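Local coordinates for protein D-3-phosphoglycerate dehydrogenase (Sulfolobus tokodaii, PDB 2EKL) that probably oxidises D-3-phosphoglycerate with NAD, as in other members of the D-isomer specific 2-hydroxyacid dehydrogenase family, a step in amino-acid biosynthesis, at residues Tyr216-Asn230 with Ala241-Ala255. Residues are numbered along the deposited sequence; the frame is centred on the assembly and turned at random.
Sequences YPQFELMKDNVIIVN and ALLDYIKKGKVYAYA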
loop_
_atom_site.group_PDB
_atom_site.type_symbol
_atom_site.label_atom_id
_atom_site.label_comp_id
_atom_site.label_asym_id
_atom_site.label_seq_id
_atom_site.Cartn_x
_atom_site.Cartn_y
_atom_site.Cartn_z
ATOM N N TYR A 216 -23.740 13.782 6.399
ATOM C CA TYR A 216 -24.589 12.808 7.073
ATOM C C TYR A 216 -25.416 11.874 6.197
ATOM O O TYR A 216 -25.424 10.666 6.421
ATOM C CB TYR A 216 -25.492 13.507 8.094
ATOM C CG TYR A 216 -24.843 13.603 9.455
ATOM C CD1 TYR A 216 -24.852 12.508 10.320
ATOM C CD2 TYR A 216 -24.165 14.755 9.855
ATOM C CE1 TYR A 216 -24.203 12.553 11.546
ATOM C CE2 TYR A 216 -23.514 14.811 11.084
ATOM C CZ TYR A 216 -23.535 13.708 11.923
ATOM O OH TYR A 216 -22.881 13.746 13.131
ATOM N N PRO A 217 -26.133 12.412 5.195
ATOM C CA PRO A 217 -26.940 11.536 4.336
ATOM C C PRO A 217 -26.096 10.486 3.617
ATOM O O PRO A 217 -26.506 9.332 3.478
ATOM C CB PRO A 217 -27.594 12.513 3.363
ATOM C CG PRO A 217 -27.688 13.784 4.166
ATOM C CD PRO A 217 -26.333 13.825 4.837
ATOM N N GLN A 218 -24.915 10.897 3.164
ATOM C CA GLN A 218 -24.009 10.001 2.455
ATOM C C GLN A 218 -23.478 8.911 3.381
ATOM O O GLN A 218 -23.385 7.751 2.988
ATOM C CB GLN A 218 -22.842 10.793 1.852
ATOM C CG GLN A 218 -23.231 11.768 0.734
ATOM C CD GLN A 218 -24.072 12.939 1.223
ATOM O OE1 GLN A 218 -23.736 13.589 2.212
ATOM N NE2 GLN A 218 -25.161 13.220 0.519
ATOM N N PHE A 219 -23.124 9.281 4.607
ATOM C CA PHE A 219 -22.629 8.303 5.572
ATOM C C PHE A 219 -23.712 7.265 5.867
ATOM O O PHE A 219 -23.425 6.083 6.037
ATOM C CB PHE A 219 -22.219 8.993 6.879
ATOM C CG PHE A 219 -20.797 9.481 6.892
ATOM C CD1 PHE A 219 -19.737 8.580 6.972
ATOM C CD2 PHE A 219 -20.514 10.840 6.812
ATOM C CE1 PHE A 219 -18.417 9.023 6.971
ATOM C CE2 PHE A 219 -19.192 11.299 6.809
ATOM C CZ PHE A 219 -18.143 10.387 6.889
ATOM N N GLU A 220 -24.961 7.715 5.931
ATOM C CA GLU A 220 -26.066 6.807 6.216
ATOM C C GLU A 220 -26.271 5.808 5.076
ATOM O O GLU A 220 -26.622 4.651 5.308
ATOM C CB GLU A 220 -27.350 7.610 6.454
ATOM C CG GLU A 220 -28.493 6.816 7.071
ATOM C CD GLU A 220 -28.112 6.161 8.392
ATOM O OE1 GLU A 220 -27.482 6.832 9.236
ATOM O OE2 GLU A 220 -28.448 4.974 8.588
ATOM N N LEU A 221 -26.045 6.259 3.846
ATOM C CA LEU A 221 -26.209 5.412 2.668
ATOM C C LEU A 221 -25.120 4.353 2.534
ATOM O O LEU A 221 -25.322 3.325 1.893
ATOM C CB LEU A 221 -26.209 6.270 1.400
ATOM C CG LEU A 221 -27.495 7.004 1.008
ATOM C CD1 LEU A 221 -27.176 8.086 -0.016
ATOM C CD2 LEU A 221 -28.501 6.003 0.449
ATOM N N MET A 222 -23.966 4.605 3.142
ATOM C CA MET A 222 -22.843 3.684 3.043
ATOM C C MET A 222 -23.082 2.276 3.563
ATOM O O MET A 222 -23.968 2.034 4.389
ATOM C CB MET A 222 -21.623 4.272 3.750
ATOM C CG MET A 222 -21.050 5.497 3.077
ATOM S SD MET A 222 -19.696 6.154 4.050
ATOM C CE MET A 222 -19.503 7.771 3.322
ATOM N N LYS A 223 -22.277 1.343 3.065
ATOM C CA LYS A 223 -22.366 -0.044 3.497
ATOM C C LYS A 223 -21.695 -0.149 4.856
ATOM O O LYS A 223 -20.864 0.686 5.211
ATOM C CB LYS A 223 -21.630 -0.974 2.523
ATOM C CG LYS A 223 -22.229 -1.066 1.134
ATOM C CD LYS A 223 -21.537 -2.150 0.302
ATOM C CE LYS A 223 -21.720 -3.531 0.926
ATOM N NZ LYS A 223 -21.114 -4.636 0.113
ATOM N N ASP A 224 -22.058 -1.175 5.617
ATOM C CA ASP A 224 -21.440 -1.395 6.917
ATOM C C ASP A 224 -19.999 -1.840 6.675
ATOM O O ASP A 224 -19.714 -2.535 5.696
ATOM C CB ASP A 224 -22.191 -2.481 7.693
ATOM C CG ASP A 224 -23.596 -2.059 8.080
ATOM O OD1 ASP A 224 -23.752 -0.936 8.606
ATOM O OD2 ASP A 224 -24.543 -2.849 7.868
ATOM N N ASN A 225 -19.097 -1.433 7.563
ATOM C CA ASN A 225 -17.681 -1.784 7.470
ATOM C C ASN A 225 -16.963 -1.174 6.276
ATOM O O ASN A 225 -15.954 -1.705 5.812
ATOM C CB ASN A 225 -17.508 -3.302 7.440
ATOM C CG ASN A 225 -17.814 -3.936 8.768
ATOM O OD1 ASN A 225 -18.746 -4.732 8.893
ATOM N ND2 ASN A 225 -17.032 -3.579 9.781
ATOM N N VAL A 226 -17.478 -0.052 5.789
ATOM C CA VAL A 226 -16.872 0.625 4.652
ATOM C C VAL A 226 -15.500 1.177 5.036
ATOM O O VAL A 226 -15.260 1.525 6.195
ATOM C CB VAL A 226 -17.774 1.792 4.161
ATOM C CG1 VAL A 226 -17.895 2.858 5.252
ATOM C CG2 VAL A 226 -17.212 2.399 2.884
ATOM N N ILE A 227 -14.597 1.217 4.062
ATOM C CA ILE A 227 -13.263 1.773 4.255
ATOM C C ILE A 227 -13.261 3.036 3.403
ATOM O O ILE A 227 -13.600 2.994 2.217
ATOM C CB ILE A 227 -12.150 0.825 3.746
ATOM C CG1 ILE A 227 -12.062 -0.408 4.643
ATOM C CG2 ILE A 227 -10.807 1.558 3.727
ATOM C CD1 ILE A 227 -11.098 -1.461 4.136
ATOM N N ILE A 228 -12.911 4.162 4.009
ATOM C CA ILE A 228 -12.887 5.428 3.286
ATOM C C ILE A 228 -11.461 5.956 3.190
ATOM O O ILE A 228 -10.776 6.079 4.201
ATOM C CB ILE A 228 -13.766 6.485 3.999
ATOM C CG1 ILE A 228 -15.185 5.941 4.188
ATOM C CG2 ILE A 228 -13.793 7.772 3.190
ATOM C CD1 ILE A 228 -16.100 6.857 5.021
ATOM N N VAL A 229 -11.021 6.263 1.973
ATOM C CA VAL A 229 -9.668 6.778 1.757
ATOM C C VAL A 229 -9.774 8.190 1.207
ATOM O O VAL A 229 -10.609 8.465 0.344
ATOM C CB VAL A 229 -8.882 5.903 0.746
ATOM C CG1 VAL A 229 -7.452 6.428 0.595
ATOM C CG2 VAL A 229 -8.857 4.457 1.220
ATOM N N ASN A 230 -8.928 9.088 1.697
ATOM C CA ASN A 230 -8.967 10.466 1.231
ATOM C C ASN A 230 -7.580 11.073 1.049
ATOM O O ASN A 230 -6.855 11.277 2.019
ATOM C CB ASN A 230 -9.774 11.322 2.219
ATOM C CG ASN A 230 -10.002 12.748 1.720
ATOM O OD1 ASN A 230 -9.592 13.111 0.618
ATOM N ND2 ASN A 230 -10.664 13.560 2.537
ATOM N N ALA A 241 -19.265 14.201 11.369
ATOM C CA ALA A 241 -20.133 13.097 10.982
ATOM C C ALA A 241 -19.271 11.834 10.923
ATOM O O ALA A 241 -19.696 10.759 11.343
ATOM C CB ALA A 241 -20.764 13.373 9.615
ATOM N N LEU A 242 -18.054 11.974 10.403
ATOM C CA LEU A 242 -17.133 10.845 10.300
ATOM C C LEU A 242 -16.863 10.235 11.671
ATOM O O LEU A 242 -16.964 9.025 11.855
ATOM C CB LEU A 242 -15.806 11.293 9.675
ATOM C CG LEU A 242 -14.694 10.240 9.616
ATOM C CD1 LEU A 242 -15.099 9.092 8.693
ATOM C CD2 LEU A 242 -13.410 10.902 9.123
ATOM N N LEU A 243 -16.510 11.076 12.637
ATOM C CA LEU A 243 -16.228 10.594 13.983
ATOM C C LEU A 243 -17.451 9.870 14.541
ATOM O O LEU A 243 -17.334 8.829 15.187
ATOM C CB LEU A 243 -15.849 11.771 14.891
ATOM C CG LEU A 243 -15.575 11.450 16.366
ATOM C CD1 LEU A 243 -14.436 10.451 16.488
ATOM C CD2 LEU A 243 -15.232 12.735 17.100
ATOM N N ASP A 244 -18.625 10.428 14.275
ATOM C CA ASP A 244 -19.885 9.855 14.728
ATOM C C ASP A 244 -20.030 8.430 14.199
ATOM O O ASP A 244 -20.291 7.490 14.957
ATOM C CB ASP A 244 -21.045 10.728 14.230
ATOM C CG ASP A 244 -22.386 10.322 14.813
ATOM O OD1 ASP A 244 -22.441 9.337 15.579
ATOM O OD2 ASP A 244 -23.392 10.999 14.502
ATOM N N TYR A 245 -19.848 8.269 12.892
ATOM C CA TYR A 245 -19.980 6.963 12.268
ATOM C C TYR A 245 -18.853 5.983 12.577
ATOM O O TYR A 245 -19.034 4.772 12.451
ATOM C CB TYR A 245 -20.172 7.137 10.760
ATOM C CG TYR A 245 -21.592 7.522 10.418
ATOM C CD1 TYR A 245 -22.576 6.545 10.242
ATOM C CD2 TYR A 245 -21.971 8.859 10.333
ATOM C CE1 TYR A 245 -23.905 6.896 9.994
ATOM C CE2 TYR A 245 -23.300 9.222 10.085
ATOM C CZ TYR A 245 -24.256 8.233 9.917
ATOM O OH TYR A 245 -25.563 8.582 9.668
ATOM N N ILE A 246 -17.693 6.493 12.975
ATOM C CA ILE A 246 -16.593 5.610 13.346
ATOM C C ILE A 246 -16.914 5.060 14.738
ATOM O O ILE A 246 -16.765 3.864 15.003
ATOM C CB ILE A 246 -15.243 6.364 13.378
ATOM C CG1 ILE A 246 -14.756 6.610 11.946
ATOM C CG2 ILE A 246 -14.203 5.561 14.156
ATOM C CD1 ILE A 246 -13.428 7.339 11.857
ATOM N N LYS A 247 -17.383 5.936 15.622
ATOM C CA LYS A 247 -17.732 5.522 16.974
ATOM C C LYS A 247 -18.919 4.563 16.992
ATOM O O LYS A 247 -19.010 3.705 17.868
ATOM C CB LYS A 247 -18.007 6.753 17.843
ATOM C CG LYS A 247 -16.749 7.579 18.085
ATOM C CD LYS A 247 -17.030 8.878 18.820
ATOM C CE LYS A 247 -17.473 8.633 20.249
ATOM N NZ LYS A 247 -17.549 9.913 21.011
ATOM N N LYS A 248 -19.821 4.704 16.021
ATOM C CA LYS A 248 -20.984 3.822 15.919
ATOM C C LYS A 248 -20.524 2.434 15.477
ATOM O O LYS A 248 -21.242 1.447 15.644
ATOM C CB LYS A 248 -21.988 4.355 14.891
ATOM C CG LYS A 248 -22.704 5.630 15.289
ATOM C CD LYS A 248 -23.631 6.087 14.174
ATOM C CE LYS A 248 -24.402 7.333 14.570
ATOM N NZ LYS A 248 -25.241 7.844 13.454
ATOM N N GLY A 249 -19.328 2.374 14.899
ATOM C CA GLY A 249 -18.788 1.109 14.436
ATOM C C GLY A 249 -19.088 0.824 12.974
ATOM O O GLY A 249 -18.757 -0.251 12.466
ATOM N N LYS A 250 -19.702 1.779 12.283
ATOM C CA LYS A 250 -20.036 1.573 10.879
ATOM C C LYS A 250 -18.830 1.655 9.955
ATOM O O LYS A 250 -18.677 0.831 9.052
ATOM C CB LYS A 250 -21.086 2.582 10.408
ATOM C CG LYS A 250 -21.563 2.298 8.986
ATOM C CD LYS A 250 -22.738 3.166 8.580
ATOM C CE LYS A 250 -23.256 2.744 7.212
ATOM N NZ LYS A 250 -24.420 3.560 6.772
ATOM N N VAL A 251 -17.987 2.659 10.167
ATOM C CA VAL A 251 -16.797 2.838 9.338
ATOM C C VAL A 251 -15.675 1.960 9.872
ATOM O O VAL A 251 -15.269 2.096 11.026
ATOM C CB VAL A 251 -16.346 4.321 9.337
ATOM C CG1 VAL A 251 -15.063 4.487 8.529
ATOM C CG2 VAL A 251 -17.455 5.197 8.757
ATOM N N TYR A 252 -15.189 1.047 9.035
ATOM C CA TYR A 252 -14.115 0.145 9.430
ATOM C C TYR A 252 -12.829 0.939 9.624
ATOM O O TYR A 252 -12.064 0.697 10.566
ATOM C CB TYR A 252 -13.903 -0.919 8.348
ATOM C CG TYR A 252 -12.851 -1.948 8.690
ATOM C CD1 TYR A 252 -13.134 -3.002 9.560
ATOM C CD2 TYR A 252 -11.568 -1.865 8.148
ATOM C CE1 TYR A 252 -12.165 -3.952 9.878
ATOM C CE2 TYR A 252 -10.589 -2.812 8.464
ATOM C CZ TYR A 252 -10.897 -3.851 9.326
ATOM O OH TYR A 252 -9.945 -4.797 9.637
ATOM N N ALA A 253 -12.596 1.894 8.730
ATOM C CA ALA A 253 -11.400 2.713 8.810
ATOM C C ALA A 253 -11.460 3.922 7.891
ATOM O O ALA A 253 -12.133 3.903 6.855
ATOM C CB ALA A 253 -10.163 1.867 8.467
ATOM N N TYR A 254 -10.762 4.979 8.295
ATOM C CA TYR A 254 -10.651 6.195 7.504
ATOM C C TYR A 254 -9.146 6.383 7.327
ATOM O O TYR A 254 -8.411 6.538 8.308
ATOM C CB TYR A 254 -11.239 7.406 8.242
ATOM C CG TYR A 254 -11.141 8.710 7.464
ATOM C CD1 TYR A 254 -11.848 8.894 6.271
ATOM C CD2 TYR A 254 -10.353 9.763 7.927
ATOM C CE1 TYR A 254 -11.770 10.097 5.564
ATOM C CE2 TYR A 254 -10.268 10.967 7.228
ATOM C CZ TYR A 254 -10.979 11.127 6.048
ATOM O OH TYR A 254 -10.903 12.320 5.367
ATOM N N ALA A 255 -8.683 6.327 6.083
ATOM C CA ALA A 255 -7.260 6.491 5.782
ATOM C C ALA A 255 -7.112 7.782 5.001
ATOM O O ALA A 255 -7.693 7.927 3.929
ATOM C CB ALA A 255 -6.760 5.308 4.957
#
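Phe219 and Tyr245 meet between two helices whose segment axes run at 25° to each other. From CB outward, Phe219 lies first against Tyr245, then against Ala241 and Leu242. Its CB sits over one face of the Tyr245 ring, 3.5 Å from the centroid, a CH-pi contact. Chi1 of -88° keeps CG beside the backbone N; CG lies 3.7 Å from Tyr245 CD2, and CD1 stays beside the same ring. The two rings are nearly parallel (10°) but slid apart, barely overlapping. CD2 and CE2 reach the methyl of Ala241, which also covers a face of the Tyr216 ring, while CE1 meets Leu242 CD1 at 3.7 Å and CZ lies against Leu242 CA. At the edge of the Tyr245 ring, OH donates to Glu220 OE1 (2.6 Å), reaching it on the anti side but somewhat out of the carboxylate plane. Replacing Tyr245 by an alanine is likely to leave the Glu220 carboxylate without its hydroxyl partner and open a gap against Phe219 CB. Extended Lys250 brings NZ to the C-terminal end of helix 216-221, bonding Phe219 O (2.8 Å) in the carbonyl plane and, weakly, Met222 O. Parallel pairing follows: Ile228 N bonds Ala253 O at 3.0 Å, and Ala255 N bonds Ile228 O at 2.8 Å. These bonds join strands 226-230 and 251-256 of the Rossmann-type sheet, with helix 239-247 as their beta-alpha-beta crossover; strand 199-202 flanks 226-230, and helix 102-118 covers the Val229 and Ala255 face.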